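Local coordinates for protein peptidoglycan glycosyltransferase (Eggerthella lenta, PDB 4MNR) that is a penicillin-binding protein, pairing a dimerisation domain with a larger penicillin-binding domain related to the beta-lactamases, at residues Met213-Asn217 with Ala218-Asn222; Leu280-Ala284 with Glu285-Lys289. All coordinates share one frame; numbering follows the deposited sequence. Where two conformers were deposited one is given.

Both contacts belong to the penicillin-binding transpeptidase region and follow each other in series along the chain, neither nested nor crossed. Contact 1 comes first: Met-213 to Asn-222 doubles back on itself in a two-residue turn, pairing strand 212-215 with strand 218-221 as a small hairpin. The chain then runs through helix 242-263 and a loop before contact 2, where residues 280-284 lead into helix 284-289 and the first turn of that helix closes on the loop. Their centres lie 18 Å apart and their nearest atoms about 7 Å, without touching; helices 242-263 and 291-298 touch side chains of both.

Contact 1: Met213-Asn217 with Ala218-Asn222; sequences MEIGN and ATVSN
Ile-215 and Val-220 supply the apolar meeting of this hairpin: the CD1 end of the isoleucine lies 3.8 Å from CG2 of the valine, the two side chains crossing at a slant on one face of the ribbon. With CG1 beside its backbone N (chi1 -61°) and the chain extended to CD1, Ile-215 reaches along that face to its diagonal neighbour rather than to Ala-218, its partner in register. Met-213, a selenomethionine, shares the face.

Backbone bonds hold the register. Met-213 and Val-220 form a hydrogen-bonded antiparallel pair, Met-213 N giving to Val-220 O and Val-220 N to Met-213 O, each at 2.9 Å. Nearer the turn, Ile-215 N reaches Ala-218 O at 2.9 Å, while the return bond from Ala-218 N to Ile-215 O is weak at 3.4 Å. Between these pairs, Glu-214 and Thr-219 face each other as a non-hydrogen-bonded pair with their side chains on the reverse face.

The turn from Ile-215 to Ala-218 is type I', its positive phi angles falling on Gly-216 and Asn-217. Bent at chi2 (-88°), the side chain of Glu-214 folds back toward the turn, where OE2 accepts from Asn-217 N on the anti side of the carboxylate; the modelled 2.5 Å is implausibly short, so the exact length is doubtful.

Further out, the indole nitrogens of Trp-292 and Trp-296 both bond to Thr-219 O. Met-213 meets Thr-243 and Gln-247 of helix 242-263. The hairpin packs its Ile-215/Val-220 face on helices 291-298 and 242-263, both residues touching Ala-295 and Ile-215 also Val-250, while Glu-214 and Thr-219 on the other face are exposed.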
loop_
_atom_site.group_PDB
_atom_site.type_symbol
_atom_site.label_atom_id
_atom_site.label_comp_id
_atom_site.label_asym_id
_atom_site.label_seq_id
_atom_site.Cartn_x
_atom_site.Cartn_y
_atom_site.Cartn_z
HETATM N N MSE A 213 6.540 26.314 12.677
HETATM C CA MSE A 213 5.969 26.714 13.953
HETATM C C MSE A 213 6.407 25.790 15.067
HETATM O O MSE A 213 6.717 24.617 14.841
HETATM C CB MSE A 213 4.450 26.793 13.899
HETATM C CG MSE A 213 3.787 25.463 13.905
HETATM SE SE MSE A 213 1.885 25.719 13.700
HETATM C CE MSE A 213 1.418 26.318 15.462
ATOM N N GLU A 214 6.445 26.329 16.272
ATOM C CA GLU A 214 6.780 25.511 17.420
ATOM C C GLU A 214 5.534 24.818 17.955
ATOM O O GLU A 214 4.518 25.456 18.252
ATOM C CB GLU A 214 7.471 26.330 18.512
ATOM C CG GLU A 214 7.788 25.529 19.766
ATOM C CD GLU A 214 6.643 25.540 20.746
ATOM O OE1 GLU A 214 6.022 26.615 20.899
ATOM O OE2 GLU A 214 6.355 24.476 21.340
ATOM N N ILE A 215 5.611 23.495 18.051
ATOM C CA ILE A 215 4.576 22.718 18.713
ATOM C C ILE A 215 5.297 21.763 19.648
ATOM O O ILE A 215 6.198 21.043 19.226
ATOM C CB ILE A 215 3.710 21.909 17.712
ATOM C CG1 ILE A 215 2.986 22.844 16.730
ATOM C CG2 ILE A 215 2.717 21.032 18.474
ATOM C CD1 ILE A 215 2.183 22.111 15.619
ATOM N N GLY A 216 4.936 21.786 20.924
ATOM C CA GLY A 216 5.575 20.926 21.910
ATOM C C GLY A 216 7.086 21.090 22.024
ATOM O O GLY A 216 7.817 20.102 22.145
ATOM N N ASN A 217 7.559 22.330 21.956
ATOM C CA ASN A 217 8.974 22.641 22.194
ATOM C C ASN A 217 9.964 22.177 21.123
ATOM O O ASN A 217 11.172 22.182 21.348
ATOM C CB ASN A 217 9.397 22.145 23.579
ATOM C CG ASN A 217 8.391 22.515 24.640
ATOM O OD1 ASN A 217 7.995 23.678 24.746
ATOM N ND2 ASN A 217 7.937 21.525 25.406
ATOM N N ALA A 218 9.450 21.776 19.962
ATOM C CA ALA A 218 10.298 21.619 18.797
ATOM C C ALA A 218 9.472 22.063 17.584
ATOM O O ALA A 218 8.345 22.504 17.737
ATOM C CB ALA A 218 10.766 20.181 18.652
ATOM N N THR A 219 10.033 21.927 16.393
ATOM C CA THR A 219 9.474 22.549 15.191
ATOM C C THR A 219 8.652 21.593 14.312
ATOM O O THR A 219 9.016 20.435 14.125
ATOM C CB THR A 219 10.627 23.142 14.355
ATOM O OG1 THR A 219 11.309 24.133 15.135
ATOM C CG2 THR A 219 10.116 23.778 13.090
ATOM N N VAL A 220 7.533 22.086 13.786
ATOM C CA VAL A 220 6.826 21.417 12.700
ATOM C C VAL A 220 6.943 22.372 11.520
ATOM O O VAL A 220 6.749 23.580 11.676
ATOM C CB VAL A 220 5.335 21.185 13.029
ATOM C CG1 VAL A 220 4.607 20.556 11.839
ATOM C CG2 VAL A 220 5.196 20.314 14.259
ATOM N N SER A 221 7.281 21.847 10.348
ATOM C CA SER A 221 7.503 22.712 9.190
ATOM C C SER A 221 6.775 22.197 7.961
ATOM O O SER A 221 6.695 20.987 7.738
ATOM C CB SER A 221 8.999 22.835 8.871
ATOM O OG SER A 221 9.728 23.439 9.926
ATOM N N ASN A 222 6.242 23.121 7.167
ATOM C CA ASN A 222 5.700 22.775 5.863
ATOM C C ASN A 222 6.843 22.339 4.974
ATOM O O ASN A 222 8.007 22.681 5.229
ATOM C CB ASN A 222 5.006 23.978 5.224
ATOM C CG ASN A 222 3.576 24.163 5.715
ATOM O OD1 ASN A 222 2.984 23.254 6.282
ATOM N ND2 ASN A 222 3.023 25.346 5.497
#

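Contact 2: Leu280-Ala284 with Glu285-Lys289; sequences LMPSA and EDLQK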
loop_
_atom_site.group_PDB
_atom_site.type_symbol
_atom_site.label_atom_id
_atom_site.label_comp_id
_atom_site.label_asym_id
_atom_site.label_seq_id
_atom_site.Cartn_x
_atom_site.Cartn_y
_atom_site.Cartn_z
ATOM N N LEU A 280 1.862 0.239 12.426
ATOM C CA LEU A 280 2.033 0.648 13.819
ATOM C C LEU A 280 1.669 2.100 14.094
ATOM O O LEU A 280 1.915 2.984 13.271
ATOM C CB LEU A 280 3.486 0.425 14.251
ATOM C CG LEU A 280 4.022 -0.991 14.050
ATOM C CD1 LEU A 280 5.506 -1.064 14.366
ATOM C CD2 LEU A 280 3.238 -1.912 14.932
HETATM N N MSE A 281 1.075 2.322 15.268
HETATM C CA MSE A 281 0.823 3.661 15.812
HETATM C C MSE A 281 1.264 3.680 17.263
HETATM O O MSE A 281 1.151 2.677 17.964
HETATM C CB MSE A 281 -0.669 4.015 15.759
HETATM C CG MSE A 281 -1.128 4.630 14.471
HETATM SE SE MSE A 281 -0.405 6.402 14.081
HETATM C CE MSE A 281 -1.439 7.593 15.215
ATOM N N PRO A 282 1.756 4.828 17.737
ATOM C CA PRO A 282 2.098 4.888 19.161
ATOM C C PRO A 282 0.847 4.770 20.020
ATOM O O PRO A 282 -0.265 4.972 19.521
ATOM C CB PRO A 282 2.685 6.295 19.327
ATOM C CG PRO A 282 3.092 6.713 17.966
ATOM C CD PRO A 282 2.130 6.052 17.015
ATOM N N SER A 283 1.028 4.460 21.298
ATOM C CA SER A 283 -0.090 4.446 22.226
ATOM C C SER A 283 -0.560 5.878 22.445
ATOM O O SER A 283 0.214 6.825 22.285
ATOM C CB SER A 283 0.327 3.820 23.562
ATOM O OG SER A 283 1.250 4.644 24.255
ATOM N N ALA A 284 -1.830 6.041 22.803
ATOM C CA ALA A 284 -2.338 7.364 23.139
ATOM C C ALA A 284 -1.569 7.926 24.328
ATOM O O ALA A 284 -1.323 9.128 24.401
ATOM C CB ALA A 284 -3.827 7.310 23.438
ATOM N N GLU A 285 -1.174 7.044 25.249
ATOM C CA GLU A 285 -0.396 7.444 26.418
ATOM C C GLU A 285 0.932 8.100 26.042
ATOM O O GLU A 285 1.288 9.142 26.590
ATOM C CB GLU A 285 -0.146 6.248 27.342
ATOM C CG GLU A 285 -1.334 5.865 28.216
ATOM C CD GLU A 285 -1.040 4.670 29.115
ATOM O OE1 GLU A 285 0.058 4.083 28.992
ATOM O OE2 GLU A 285 -1.907 4.318 29.946
ATOM N N ASP A 286 1.659 7.496 25.104
ATOM C CA ASP A 286 2.911 8.086 24.627
ATOM C C ASP A 286 2.710 9.394 23.855
ATOM O O ASP A 286 3.482 10.335 24.015
ATOM C CB ASP A 286 3.725 7.079 23.797
ATOM C CG ASP A 286 4.527 6.117 24.665
ATOM O OD1 ASP A 286 4.889 6.497 25.800
ATOM O OD2 ASP A 286 4.807 4.985 24.215
ATOM N N LEU A 287 1.687 9.463 23.009
ATOM C CA LEU A 287 1.452 10.688 22.255
ATOM C C LEU A 287 1.008 11.841 23.135
ATOM O O LEU A 287 1.277 13.006 22.828
ATOM C CB LEU A 287 0.415 10.462 21.156
ATOM C CG LEU A 287 0.929 9.728 19.929
ATOM C CD1 LEU A 287 -0.125 9.713 18.820
ATOM C CD2 LEU A 287 2.203 10.400 19.458
ATOM N N GLN A 288 0.288 11.518 24.200
ATOM C CA GLN A 288 -0.152 12.524 25.166
ATOM C C GLN A 288 1.037 13.249 25.776
ATOM O O GLN A 288 0.964 14.441 26.074
ATOM C CB GLN A 288 -0.998 11.878 26.264
ATOM C CG GLN A 288 -2.481 11.919 25.957
ATOM C CD GLN A 288 -3.280 10.927 26.778
ATOM O OE1 GLN A 288 -4.321 10.441 26.336
ATOM N NE2 GLN A 288 -2.796 10.619 27.979
ATOM N N LYS A 289 2.136 12.525 25.935
ATOM C CA LYS A 289 3.333 13.069 26.565
ATOM C C LYS A 289 4.115 14.040 25.684
ATOM O O LYS A 289 4.912 14.834 26.189
ATOM C CB LYS A 289 4.255 11.933 27.001
ATOM C CG LYS A 289 3.673 11.066 28.102
ATOM C CD LYS A 289 4.572 9.874 28.391
ATOM C CE LYS A 289 4.040 9.056 29.556
ATOM N NZ LYS A 289 5.001 7.998 29.963
HETATM O O HOH W 1 2.616 3.025 26.012
#
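The ring of Pro-282 packs against Leu-287 on the close apolar side of this helix start, CB of the proline lying 3.9 Å from CG of the leucine. CD2 of Leu-287 also sits beside the ring, 4.1 Å from CG of Pro-282. Met-281, a selenomethionine, adds a looser touch, its CE 4.4 Å from Leu-287 CD1. Beyond them, Ala-254 of helix 242-263 and Leu-294 of helix 291-298 pack on Leu-287, so this side is buried.

The polar side is more open. Ser-283 OG lies between its own backbone N and carbonyl carbon (chi1 68°), turned to accept from Asp-286 N at 3.0 Å along a fairly straight N-H line (161°). A water 2.8 Å from Ser-283 OG also gives a weak bond to Asp-286 OD2. That carboxylate oxygen has a firmer partner in Ser-313 OG, which also bonds to Ser-283 N and so ties the cap to the neighbouring loop. The end of the exposed Glu-285 side chain leads away.

The i to i+4 backbone bonds of the helix start here: Leu-287 N bonds to Ser-283 O at 3.1 Å, and Gln-288 N to Ala-284 O at 2.9 Å. Ser-283 is a classic serine N-cap, its hydroxyl occupying an amide of the first turn of helix 284-289, with Pro-282 just before it packed against that turn.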